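Local coordinates for cyclopropane mycolic acid synthase MmaA2 (PDB 1TPY), which converts a double bond at the distal position of alpha mycolic acids into a cis cyclopropane ring, using S-adenosyl-L-methionine as the methylene donor, at residues 9-14 against 199-204; 122-127 against 144-149; 140-143 against 149-152. All coordinates share one frame; numbering follows the deposited sequence.

Contact 1 (9-14 against 199-204). With 16A (cetyl-trimethyl-ammonium), chain D; SAH (S-adenosyl-L-homocysteine), chain C.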
loop_
_atom_site.group_PDB
_atom_site.type_symbol
_atom_site.label_atom_id
_atom_site.label_comp_id
_atom_site.label_asym_id
_atom_site.label_seq_id
_atom_site.Cartn_x
_atom_site.Cartn_y
_atom_site.Cartn_z
ATOM N N PHE A 9 -6.256 -12.458 -8.066
ATOM C CA PHE A 9 -6.564 -11.398 -9.027
ATOM C C PHE A 9 -7.959 -10.796 -8.885
ATOM O O PHE A 9 -8.106 -9.581 -8.809
ATOM C CB PHE A 9 -6.390 -11.900 -10.466
ATOM C CG PHE A 9 -4.958 -12.175 -10.848
ATOM C CD1 PHE A 9 -4.428 -13.456 -10.744
ATOM C CD2 PHE A 9 -4.136 -11.145 -11.295
ATOM C CE1 PHE A 9 -3.105 -13.707 -11.077
ATOM C CE2 PHE A 9 -2.810 -11.388 -11.630
ATOM C CZ PHE A 9 -2.293 -12.674 -11.521
ATOM N N GLU A 10 -8.979 -11.643 -8.855
ATOM C CA GLU A 10 -10.355 -11.166 -8.755
ATOM C C GLU A 10 -10.619 -10.226 -7.574
ATOM O O GLU A 10 -11.115 -9.117 -7.768
ATOM C CB GLU A 10 -11.323 -12.359 -8.701
ATOM C CG GLU A 10 -12.794 -11.962 -8.837
ATOM C CD GLU A 10 -13.727 -13.162 -8.957
ATOM O OE1 GLU A 10 -13.526 -13.988 -9.881
ATOM O OE2 GLU A 10 -14.662 -13.277 -8.133
ATOM N N ASP A 11 -10.291 -10.660 -6.359
ATOM C CA ASP A 11 -10.511 -9.831 -5.173
ATOM C C ASP A 11 -9.832 -8.475 -5.236
ATOM O O ASP A 11 -10.449 -7.454 -4.938
ATOM C CB ASP A 11 -10.032 -10.542 -3.906
ATOM C CG ASP A 11 -10.924 -11.690 -3.510
ATOM O OD1 ASP A 11 -12.154 -11.574 -3.695
ATOM O OD2 ASP A 11 -10.396 -12.702 -3.001
ATOM N N VAL A 12 -8.556 -8.471 -5.610
ATOM C CA VAL A 12 -7.778 -7.237 -5.694
ATOM C C VAL A 12 -8.249 -6.363 -6.852
ATOM O O VAL A 12 -8.351 -5.146 -6.711
ATOM C CB VAL A 12 -6.268 -7.546 -5.849
ATOM C CG1 VAL A 12 -5.468 -6.252 -5.970
ATOM C CG2 VAL A 12 -5.781 -8.353 -4.651
ATOM N N GLN A 13 -8.547 -6.985 -7.990
ATOM C CA GLN A 13 -9.013 -6.250 -9.165
ATOM C C GLN A 13 -10.398 -5.624 -8.965
ATOM O O GLN A 13 -10.689 -4.563 -9.513
ATOM C CB GLN A 13 -9.022 -7.170 -10.393
ATOM C CG GLN A 13 -7.630 -7.484 -10.925
ATOM C CD GLN A 13 -7.632 -8.460 -12.092
ATOM O OE1 GLN A 13 -6.594 -8.707 -12.705
ATOM N NE2 GLN A 13 -8.798 -9.025 -12.397
ATOM N N ALA A 14 -11.244 -6.284 -8.178
ATOM C CA ALA A 14 -12.590 -5.787 -7.901
ATOM C C ALA A 14 -12.527 -4.372 -7.336
ATOM O O ALA A 14 -13.495 -3.620 -7.409
ATOM C CB ALA A 14 -13.302 -6.716 -6.914
ATOM N N ILE A 199 -15.586 -3.385 -0.309
ATOM C CA ILE A 199 -14.397 -2.591 -0.611
ATOM C C ILE A 199 -13.130 -3.380 -0.892
ATOM O O ILE A 199 -12.544 -3.266 -1.969
ATOM C CB ILE A 199 -14.104 -1.591 0.543
ATOM C CG1 ILE A 199 -15.391 -0.850 0.926
ATOM C CG2 ILE A 199 -13.026 -0.605 0.121
ATOM C CD1 ILE A 199 -16.020 -0.053 -0.221
ATOM N N PHE A 200 -12.701 -4.169 0.088
ATOM C CA PHE A 200 -11.492 -4.963 -0.046
ATOM C C PHE A 200 -11.694 -6.444 0.228
ATOM O O PHE A 200 -11.245 -6.958 1.248
ATOM C CB PHE A 200 -10.410 -4.440 0.900
ATOM C CG PHE A 200 -9.952 -3.049 0.585
ATOM C CD1 PHE A 200 -10.047 -2.041 1.543
ATOM C CD2 PHE A 200 -9.420 -2.745 -0.663
ATOM C CE1 PHE A 200 -9.615 -0.747 1.257
ATOM C CE2 PHE A 200 -8.985 -1.457 -0.955
ATOM C CZ PHE A 200 -9.085 -0.456 0.010
ATOM N N PRO A 201 -12.385 -7.153 -0.672
ATOM C CA PRO A 201 -12.571 -8.583 -0.416
ATOM C C PRO A 201 -11.185 -9.211 -0.250
ATOM O O PRO A 201 -10.236 -8.812 -0.930
ATOM C CB PRO A 201 -13.267 -9.069 -1.682
ATOM C CG PRO A 201 -14.066 -7.875 -2.097
ATOM C CD PRO A 201 -13.109 -6.722 -1.879
ATOM N N GLY A 202 -11.065 -10.173 0.658
ATOM C CA GLY A 202 -9.782 -10.820 0.879
ATOM C C GLY A 202 -8.841 -9.983 1.729
ATOM O O GLY A 202 -7.770 -10.445 2.109
ATOM N N GLY A 203 -9.246 -8.752 2.034
ATOM C CA GLY A 203 -8.412 -7.871 2.836
ATOM C C GLY A 203 -8.274 -8.367 4.262
ATOM O O GLY A 203 -9.270 -8.502 4.974
ATOM N N GLN A 204 -7.038 -8.633 4.678
ATOM C CA GLN A 204 -6.746 -9.134 6.020
ATOM C C GLN A 204 -5.495 -8.453 6.577
ATOM O O GLN A 204 -4.396 -9.001 6.501
ATOM C CB GLN A 204 -6.500 -10.647 5.980
ATOM C CG GLN A 204 -7.524 -11.445 5.181
ATOM C CD GLN A 204 -7.111 -12.897 4.974
ATOM O OE1 GLN A 204 -7.687 -13.606 4.142
ATOM N NE2 GLN A 204 -6.113 -13.346 5.732
HETATM C C1 16A D . -7.457 3.456 3.325
HETATM C C2 16A D . -7.818 2.003 3.633
HETATM C C3 16A D . -7.989 1.804 5.148
HETATM C C4 16A D . -8.371 0.396 5.585
HETATM C C5 16A D . -8.506 0.362 7.116
HETATM C C6 16A D . -8.889 -0.999 7.718
HETATM C C7 16A D . -10.272 -1.605 7.371
HETATM C C8 16A D . -10.469 -3.128 7.570
HETATM C C9 16A D . -9.410 -4.066 6.945
HETATM C C10 16A D . -9.298 -4.055 5.402
HETATM C C11 16A D . -7.977 -4.605 4.809
HETATM C C12 16A D . -7.691 -4.199 3.355
HETATM C C13 16A D . -6.671 -3.057 3.266
HETATM C C14 16A D . -6.470 -2.600 1.823
HETATM C C15 16A D . -5.654 -1.297 1.870
HETATM C C16 16A D . -5.570 -0.734 0.436
HETATM N N1 16A D . -4.899 0.564 -0.005
HETATM C C17 16A D . -4.887 1.082 -1.244
HETATM C C18 16A D . -5.362 1.723 0.850
HETATM C C19 16A D . -3.417 0.455 0.277
HETATM N N SAH C . 1.939 0.677 -3.465
HETATM C CA SAH C . 0.993 1.581 -4.119
HETATM C CB SAH C . -0.389 0.912 -4.333
HETATM C CG SAH C . -1.114 0.355 -3.108
HETATM S SD SAH C . -2.722 -0.383 -3.504
HETATM C C SAH C . 0.822 2.868 -3.311
HETATM O O SAH C . 1.333 2.922 -2.178
HETATM O OXT SAH C . 0.169 3.803 -3.811
HETATM C "C5'" SAH C . -2.404 -2.151 -3.257
HETATM C "C4'" SAH C . -1.478 -2.693 -4.356
HETATM O "O4'" SAH C . -0.909 -3.984 -4.028
HETATM C "C3'" SAH C . -2.172 -2.867 -5.705
HETATM O "O3'" SAH C . -1.296 -2.398 -6.746
HETATM C "C2'" SAH C . -2.403 -4.348 -5.794
HETATM O "O2'" SAH C . -2.563 -4.780 -7.157
HETATM C "C1'" SAH C . -1.174 -4.870 -5.126
HETATM N N9 SAH C . -1.264 -6.314 -4.651
HETATM C C8 SAH C . -2.162 -6.944 -3.850
HETATM N N7 SAH C . -1.955 -8.202 -3.625
HETATM C C5 SAH C . -0.788 -8.444 -4.358
HETATM C C6 SAH C . 0.014 -9.598 -4.573
HETATM N N6 SAH C . -0.270 -10.781 -4.035
HETATM N N1 SAH C . 1.125 -9.472 -5.374
HETATM C C2 SAH C . 1.421 -8.272 -5.927
HETATM N N3 SAH C . 0.743 -7.121 -5.799
HETATM C C4 SAH C . -0.363 -7.285 -4.988
HETATM O O HOH W 1 -9.640 -6.241 -2.432
#
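Asp11 and Pro201 meet at the surface of the enzyme, where helix 9-16 lies against the loop that follows helix 186-199. The two side chains cross obliquely, and OD1 of the aspartate does the touching. Asp11 OD1 lies 3.4 Å from Pro201 CB, which is a van der Waals contact and not a hydrogen bond. CG of Asp11 stands anti to the carbonyl carbon (chi1 -72°), and this carries the carboxylate out beside the proline. Asp11 CB packs against Pro201 O at 3.4 Å.

Gly202 CA lies loosely by Asp11 OD2, at 4.4 Å. Gly202 takes the third position of a type II beta turn from Phe200 to Gly203, and its positive phi of 79° suits glycine there. The turn is closed by Gly203 N bonding to Phe200 O at 2.8 Å.

One water joins the two backbones. It donates to Asp11 O at 2.9 Å and to Pro201 O at 3.0 Å.

Both segments also line bound groups. Val12 CG1 packs on the ribose of S-adenosyl-L-homocysteine. The Phe200 ring has C14 of cetyl-trimethyl-ammonium over one face and Ile199 CG2 over the other. No direct hydrogen bond joins the two segments, though His15 ND1, just beyond them, bonds to Ile199 O. Within the two segments, the S-adenosyl-L-homocysteine site and the detergent pocket, probably that of the acyl chain, are therefore joined by van der Waals packing and one water.

Contact 2 (122-127 against 144-149). With SAH (S-adenosyl-L-homocysteine), chain C.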
loop_
_atom_site.group_PDB
_atom_site.type_symbol
_atom_site.label_atom_id
_atom_site.label_comp_id
_atom_site.label_asym_id
_atom_site.label_seq_id
_atom_site.Cartn_x
_atom_site.Cartn_y
_atom_site.Cartn_z
ATOM N N GLY A 122 1.616 -11.454 -9.259
ATOM C CA GLY A 122 1.792 -11.291 -7.832
ATOM C C GLY A 122 3.223 -11.617 -7.467
ATOM O O GLY A 122 3.992 -12.077 -8.314
ATOM N N TRP A 123 3.601 -11.363 -6.223
ATOM C CA TRP A 123 4.951 -11.688 -5.796
ATOM C C TRP A 123 5.080 -13.204 -5.887
ATOM O O TRP A 123 6.150 -13.726 -6.194
ATOM C CB TRP A 123 5.198 -11.251 -4.346
ATOM C CG TRP A 123 4.160 -11.744 -3.383
ATOM C CD1 TRP A 123 3.013 -11.105 -3.018
ATOM C CD2 TRP A 123 4.146 -13.008 -2.705
ATOM N NE1 TRP A 123 2.282 -11.890 -2.158
ATOM C CE2 TRP A 123 2.955 -13.064 -1.950
ATOM C CE3 TRP A 123 5.023 -14.099 -2.666
ATOM C CZ2 TRP A 123 2.619 -14.168 -1.163
ATOM C CZ3 TRP A 123 4.689 -15.197 -1.883
ATOM C CH2 TRP A 123 3.499 -15.223 -1.144
ATOM N N GLU A 124 3.984 -13.910 -5.629
ATOM C CA GLU A 124 4.038 -15.362 -5.672
ATOM C C GLU A 124 4.484 -15.910 -7.031
ATOM O O GLU A 124 4.914 -17.054 -7.135
ATOM C CB GLU A 124 2.696 -15.986 -5.229
ATOM C CG GLU A 124 1.410 -15.288 -5.654
ATOM C CD GLU A 124 0.986 -14.139 -4.733
ATOM O OE1 GLU A 124 1.560 -13.036 -4.844
ATOM O OE2 GLU A 124 0.071 -14.337 -3.904
ATOM N N GLN A 125 4.419 -15.076 -8.061
ATOM C CA GLN A 125 4.822 -15.480 -9.404
ATOM C C GLN A 125 6.164 -14.870 -9.798
ATOM O O GLN A 125 6.645 -15.083 -10.910
ATOM C CB GLN A 125 3.760 -15.058 -10.421
ATOM C CG GLN A 125 2.433 -15.792 -10.289
ATOM C CD GLN A 125 1.329 -15.146 -11.109
ATOM O OE1 GLN A 125 0.492 -15.834 -11.691
ATOM N NE2 GLN A 125 1.313 -13.820 -11.145
ATOM N N PHE A 126 6.766 -14.121 -8.883
ATOM C CA PHE A 126 8.044 -13.466 -9.145
ATOM C C PHE A 126 9.188 -14.157 -8.396
ATOM O O PHE A 126 9.089 -14.394 -7.192
ATOM C CB PHE A 126 7.955 -12.005 -8.712
ATOM C CG PHE A 126 9.034 -11.140 -9.277
ATOM C CD1 PHE A 126 8.979 -10.718 -10.601
ATOM C CD2 PHE A 126 10.110 -10.746 -8.487
ATOM C CE1 PHE A 126 9.983 -9.910 -11.132
ATOM C CE2 PHE A 126 11.117 -9.945 -9.005
ATOM C CZ PHE A 126 11.053 -9.525 -10.332
ATOM N N ASN A 127 10.270 -14.473 -9.108
ATOM C CA ASN A 127 11.419 -15.145 -8.504
ATOM C C ASN A 127 12.762 -14.574 -8.941
ATOM O O ASN A 127 13.801 -15.195 -8.726
ATOM C CB ASN A 127 11.397 -16.643 -8.832
ATOM C CG ASN A 127 10.199 -17.350 -8.235
ATOM O OD1 ASN A 127 9.132 -17.429 -8.848
ATOM N ND2 ASN A 127 10.364 -17.853 -7.024
ATOM N N HIS A 144 -3.362 -13.734 5.532
ATOM C CA HIS A 144 -2.526 -14.278 6.601
ATOM C C HIS A 144 -1.895 -15.610 6.220
ATOM O O HIS A 144 -0.745 -15.884 6.572
ATOM C CB HIS A 144 -3.344 -14.456 7.888
ATOM C CG HIS A 144 -3.831 -13.172 8.485
ATOM N ND1 HIS A 144 -3.468 -11.935 7.996
ATOM C CD2 HIS A 144 -4.641 -12.934 9.544
ATOM C CE1 HIS A 144 -4.034 -10.991 8.728
ATOM N NE2 HIS A 144 -4.751 -11.571 9.674
ATOM N N ASP A 145 -2.650 -16.436 5.500
ATOM C CA ASP A 145 -2.174 -17.751 5.091
ATOM C C ASP A 145 -0.977 -17.713 4.145
ATOM O O ASP A 145 -0.377 -18.747 3.868
ATOM C CB ASP A 145 -3.323 -18.542 4.456
ATOM C CG ASP A 145 -3.792 -17.946 3.144
ATOM O OD1 ASP A 145 -3.770 -16.702 3.002
ATOM O OD2 ASP A 145 -4.197 -18.725 2.255
ATOM N N ARG A 146 -0.619 -16.530 3.655
ATOM C CA ARG A 146 0.518 -16.413 2.748
ATOM C C ARG A 146 1.657 -15.538 3.265
ATOM O O ARG A 146 2.659 -15.359 2.574
ATOM C CB ARG A 146 0.056 -15.883 1.389
ATOM C CG ARG A 146 -0.841 -16.849 0.642
ATOM C CD ARG A 146 -1.211 -16.333 -0.729
ATOM N NE ARG A 146 -2.035 -17.303 -1.442
ATOM C CZ ARG A 146 -2.435 -17.165 -2.697
ATOM N NH1 ARG A 146 -2.086 -16.090 -3.391
ATOM N NH2 ARG A 146 -3.185 -18.104 -3.259
ATOM N N HIS A 147 1.514 -14.995 4.470
ATOM C CA HIS A 147 2.559 -14.146 5.040
ATOM C C HIS A 147 3.912 -14.852 5.042
ATOM O O HIS A 147 4.906 -14.307 4.550
ATOM C CB HIS A 147 2.206 -13.744 6.472
ATOM C CG HIS A 147 1.098 -12.743 6.571
ATOM N ND1 HIS A 147 0.369 -12.322 5.479
ATOM C CD2 HIS A 147 0.578 -12.098 7.642
ATOM C CE1 HIS A 147 -0.554 -11.462 5.872
ATOM N NE2 HIS A 147 -0.449 -11.309 7.181
ATOM N N ALA A 148 3.945 -16.060 5.605
ATOM C CA ALA A 148 5.173 -16.852 5.680
ATOM C C ALA A 148 5.829 -17.006 4.311
ATOM O O ALA A 148 7.024 -16.747 4.149
ATOM C CB ALA A 148 4.874 -18.233 6.275
ATOM N N ASP A 149 5.048 -17.433 3.324
ATOM C CA ASP A 149 5.579 -17.597 1.977
ATOM C C ASP A 149 6.046 -16.259 1.408
ATOM O O ASP A 149 7.055 -16.204 0.699
ATOM C CB ASP A 149 4.533 -18.226 1.053
ATOM C CG ASP A 149 4.434 -19.725 1.227
ATOM O OD1 ASP A 149 5.108 -20.263 2.130
ATOM O OD2 ASP A 149 3.687 -20.374 0.464
HETATM N N SAH C . 1.939 0.677 -3.465
HETATM C CA SAH C . 0.993 1.581 -4.119
HETATM C CB SAH C . -0.389 0.912 -4.333
HETATM C CG SAH C . -1.114 0.355 -3.108
HETATM S SD SAH C . -2.722 -0.383 -3.504
HETATM C C SAH C . 0.822 2.868 -3.311
HETATM O O SAH C . 1.333 2.922 -2.178
HETATM O OXT SAH C . 0.169 3.803 -3.811
HETATM C "C5'" SAH C . -2.404 -2.151 -3.257
HETATM C "C4'" SAH C . -1.478 -2.693 -4.356
HETATM O "O4'" SAH C . -0.909 -3.984 -4.028
HETATM C "C3'" SAH C . -2.172 -2.867 -5.705
HETATM O "O3'" SAH C . -1.296 -2.398 -6.746
HETATM C "C2'" SAH C . -2.403 -4.348 -5.794
HETATM O "O2'" SAH C . -2.563 -4.780 -7.157
HETATM C "C1'" SAH C . -1.174 -4.870 -5.126
HETATM N N9 SAH C . -1.264 -6.314 -4.651
HETATM C C8 SAH C . -2.162 -6.944 -3.850
HETATM N N7 SAH C . -1.955 -8.202 -3.625
HETATM C C5 SAH C . -0.788 -8.444 -4.358
HETATM C C6 SAH C . 0.014 -9.598 -4.573
HETATM N N6 SAH C . -0.270 -10.781 -4.035
HETATM N N1 SAH C . 1.125 -9.472 -5.374
HETATM C C2 SAH C . 1.421 -8.272 -5.927
HETATM N N3 SAH C . 0.743 -7.121 -5.799
HETATM C C4 SAH C . -0.363 -7.285 -4.988
#
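The indole of Trp123 has Glu124 OE1 over one face, 2.9 Å above the plane and offset toward the rim. Its six-membered ring reaches the start of helix 147-157 obliquely. There Trp123 CZ3 lies 3.6 Å from Asp149 O, and CH2 touches Asp149 CB and Arg146 O. CZ2 packs against Arg146 CB. The guanidinium of Arg146 stands nearly perpendicular to the indole, with the planes 87° apart. At the edge of the guanidinium, near its plane, sits Glu124 OE2.

This last pair is a salt bridge. Arg146 NH1 lies 2.8 Å from Glu124 OE2, but the N-H points poorly at the oxygen (126°), so the hydrogen bond is weak. One carboxylate oxygen serves the arginine and the other the bound base. Arg146 probably helps to keep the carboxylate ionised and in place beside the adenine.

Segment 122-127 follows strand 116-120 of the Rossmann-like methyltransferase fold, and it holds the adenine of S-adenosyl-L-homocysteine. Trp123 N donates to N1 of the adenine at 3.2 Å. N6 of the adenine donates to Glu124 OE1 at 3.0 Å, almost straight. Together they grip the Watson-Crick edge of the adenine.

Glu124 folds back to do this: its CG lies between the backbone N and the carbonyl carbon (chi1 38°), and the chain bends again at chi2. The arginine chain is extended from CG to NE, which lets it span the gap to the carboxylate. NH2 of the same guanidinium bonds to Thr6 O.

Contact 3 (140-143 against 149-152). With SAH (S-adenosyl-L-homocysteine), chain C; 16A (cetyl-trimethyl-ammonium), chain D.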
loop_
_atom_site.group_PDB
_atom_site.type_symbol
_atom_site.label_atom_id
_atom_site.label_comp_id
_atom_site.label_asym_id
_atom_site.label_seq_id
_atom_site.Cartn_x
_atom_site.Cartn_y
_atom_site.Cartn_z
ATOM N N GLU A 140 -1.636 -6.021 3.127
ATOM C CA GLU A 140 -2.981 -6.224 3.655
ATOM C C GLU A 140 -3.817 -7.161 2.778
ATOM O O GLU A 140 -4.753 -7.803 3.258
ATOM C CB GLU A 140 -3.697 -4.874 3.800
ATOM C CG GLU A 140 -2.957 -3.845 4.663
ATOM C CD GLU A 140 -2.003 -2.957 3.869
ATOM O OE1 GLU A 140 -1.274 -3.474 2.999
ATOM O OE2 GLU A 140 -1.978 -1.735 4.124
ATOM N N HIS A 141 -3.463 -7.238 1.498
ATOM C CA HIS A 141 -4.162 -8.087 0.528
ATOM C C HIS A 141 -3.612 -9.509 0.446
ATOM O O HIS A 141 -4.300 -10.419 -0.006
ATOM C CB HIS A 141 -4.067 -7.478 -0.874
ATOM C CG HIS A 141 -4.901 -6.253 -1.069
ATOM N ND1 HIS A 141 -6.277 -6.295 -1.141
ATOM C CD2 HIS A 141 -4.555 -4.953 -1.228
ATOM C CE1 HIS A 141 -6.743 -5.075 -1.337
ATOM N NE2 HIS A 141 -5.720 -4.242 -1.395
ATOM N N PHE A 142 -2.367 -9.692 0.867
ATOM C CA PHE A 142 -1.722 -10.997 0.787
ATOM C C PHE A 142 -2.471 -12.158 1.427
ATOM O O PHE A 142 -2.484 -13.261 0.883
ATOM C CB PHE A 142 -0.312 -10.922 1.384
ATOM C CG PHE A 142 0.635 -10.046 0.610
ATOM C CD1 PHE A 142 1.922 -9.821 1.080
ATOM C CD2 PHE A 142 0.234 -9.415 -0.563
ATOM C CE1 PHE A 142 2.799 -8.978 0.399
ATOM C CE2 PHE A 142 1.105 -8.571 -1.251
ATOM C CZ PHE A 142 2.392 -8.351 -0.766
ATOM N N GLY A 143 -3.096 -11.910 2.570
ATOM C CA GLY A 143 -3.805 -12.967 3.268
ATOM C C GLY A 143 -2.873 -13.552 4.312
ATOM O O GLY A 143 -1.710 -13.829 4.020
ATOM N N ASP A 149 5.048 -17.433 3.324
ATOM C CA ASP A 149 5.579 -17.597 1.977
ATOM C C ASP A 149 6.046 -16.259 1.408
ATOM O O ASP A 149 7.055 -16.204 0.699
ATOM C CB ASP A 149 4.533 -18.226 1.053
ATOM C CG ASP A 149 4.434 -19.725 1.227
ATOM O OD1 ASP A 149 5.108 -20.263 2.130
ATOM O OD2 ASP A 149 3.687 -20.374 0.464
ATOM N N PHE A 150 5.329 -15.181 1.717
ATOM C CA PHE A 150 5.738 -13.869 1.211
ATOM C C PHE A 150 7.153 -13.520 1.656
ATOM O O PHE A 150 8.007 -13.203 0.834
ATOM C CB PHE A 150 4.805 -12.754 1.687
ATOM C CG PHE A 150 5.376 -11.369 1.476
ATOM C CD1 PHE A 150 5.529 -10.851 0.193
ATOM C CD2 PHE A 150 5.820 -10.613 2.558
ATOM C CE1 PHE A 150 6.119 -9.605 -0.014
ATOM C CE2 PHE A 150 6.411 -9.369 2.365
ATOM C CZ PHE A 150 6.564 -8.862 1.079
ATOM N N PHE A 151 7.391 -13.562 2.964
ATOM C CA PHE A 151 8.704 -13.236 3.500
ATOM C C PHE A 151 9.786 -14.184 2.994
ATOM O O PHE A 151 10.905 -13.760 2.717
ATOM C CB PHE A 151 8.674 -13.236 5.032
ATOM C CG PHE A 151 7.886 -12.096 5.615
ATOM C CD1 PHE A 151 6.719 -12.332 6.339
ATOM C CD2 PHE A 151 8.303 -10.780 5.429
ATOM C CE1 PHE A 151 5.983 -11.275 6.867
ATOM C CE2 PHE A 151 7.571 -9.720 5.953
ATOM C CZ PHE A 151 6.409 -9.967 6.673
ATOM N N ALA A 152 9.455 -15.462 2.857
ATOM C CA ALA A 152 10.432 -16.433 2.368
ATOM C C ALA A 152 10.893 -16.013 0.969
ATOM O O ALA A 152 12.088 -16.049 0.661
ATOM C CB ALA A 152 9.819 -17.839 2.335
HETATM N N SAH C . 1.939 0.677 -3.465
HETATM C CA SAH C . 0.993 1.581 -4.119
HETATM C CB SAH C . -0.389 0.912 -4.333
HETATM C CG SAH C . -1.114 0.355 -3.108
HETATM S SD SAH C . -2.722 -0.383 -3.504
HETATM C C SAH C . 0.822 2.868 -3.311
HETATM O O SAH C . 1.333 2.922 -2.178
HETATM O OXT SAH C . 0.169 3.803 -3.811
HETATM C "C5'" SAH C . -2.404 -2.151 -3.257
HETATM C "C4'" SAH C . -1.478 -2.693 -4.356
HETATM O "O4'" SAH C . -0.909 -3.984 -4.028
HETATM C "C3'" SAH C . -2.172 -2.867 -5.705
HETATM O "O3'" SAH C . -1.296 -2.398 -6.746
HETATM C "C2'" SAH C . -2.403 -4.348 -5.794
HETATM O "O2'" SAH C . -2.563 -4.780 -7.157
HETATM C "C1'" SAH C . -1.174 -4.870 -5.126
HETATM N N9 SAH C . -1.264 -6.314 -4.651
HETATM C C8 SAH C . -2.162 -6.944 -3.850
HETATM N N7 SAH C . -1.955 -8.202 -3.625
HETATM C C5 SAH C . -0.788 -8.444 -4.358
HETATM C C6 SAH C . 0.014 -9.598 -4.573
HETATM N N6 SAH C . -0.270 -10.781 -4.035
HETATM N N1 SAH C . 1.125 -9.472 -5.374
HETATM C C2 SAH C . 1.421 -8.272 -5.927
HETATM N N3 SAH C . 0.743 -7.121 -5.799
HETATM C C4 SAH C . -0.363 -7.285 -4.988
HETATM C C1 16A D . -7.457 3.456 3.325
HETATM C C2 16A D . -7.818 2.003 3.633
HETATM C C3 16A D . -7.989 1.804 5.148
HETATM C C4 16A D . -8.371 0.396 5.585
HETATM C C5 16A D . -8.506 0.362 7.116
HETATM C C6 16A D . -8.889 -0.999 7.718
HETATM C C7 16A D . -10.272 -1.605 7.371
HETATM C C8 16A D . -10.469 -3.128 7.570
HETATM C C9 16A D . -9.410 -4.066 6.945
HETATM C C10 16A D . -9.298 -4.055 5.402
HETATM C C11 16A D . -7.977 -4.605 4.809
HETATM C C12 16A D . -7.691 -4.199 3.355
HETATM C C13 16A D . -6.671 -3.057 3.266
HETATM C C14 16A D . -6.470 -2.600 1.823
HETATM C C15 16A D . -5.654 -1.297 1.870
HETATM C C16 16A D . -5.570 -0.734 0.436
HETATM N N1 16A D . -4.899 0.564 -0.005
HETATM C C17 16A D . -4.887 1.082 -1.244
HETATM C C18 16A D . -5.362 1.723 0.850
HETATM C C19 16A D . -3.417 0.455 0.277
#
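Phe142 drives one corner of its ring into the face of Phe150. Its CE1 sits 3.3 Å above the Phe150 plane, offset toward the rim, and touches CD1 of Phe150 at 3.3 Å. The rings are oblique, with planes at 48° and centroids 4.8 Å apart. The contact is purely apolar and buried.

Another part of the Phe142 ring edge meets the adenine of S-adenosyl-L-homocysteine. Phe142 CE2 lies 3.6 Å from C5 of this base. Phe142 thus stands between the base and Phe150. CG of Phe150 is anti to its backbone N (chi1 166°), which sends the ring from helix 147-157 toward Phe142.

Trp123 is the next shell, with its indole meeting both phenylalanines. His141 CB packs on N7 of the adenine at 3.5 Å. NE2 of His141 bonds to Tyr16 and also lies near C14 of cetyl-trimethyl-ammonium. Glu140 CB touches C13 of the same detergent, and its OE2 bonds to Ile169 N.

Gly143 is the first residue to leave helical angles, with positive phi, and the chain turns there toward helix 147-157. Both phenylalanines rest on Ile71 of strand 67-71, while Phe151 faces strand 163-171 and helix 208-218.

From the N terminus, helix 9-16 comes first, and contact 1 closes the longest loop by bringing it to the loop between helix 186-199 and helix 208-218. Contacts 2 and 3 are both nested inside. Contact 2 ties the loop after strand 116-120 to the start of helix 147-157, with strand 132-136 and helix 139-142 between them in sequence. Contact 3 joins helix 139-142 to helix 147-157. It starts inside the loop of contact 2 and ends just beyond it, so the two overlap and are not nested. Contact 1 meets contact 3 through Phe200 and His141 and a probable bond from Gln204 N to Glu140 O. Its Phe9 touches Gln125 of contact 2. All three touch S-adenosyl-L-homocysteine.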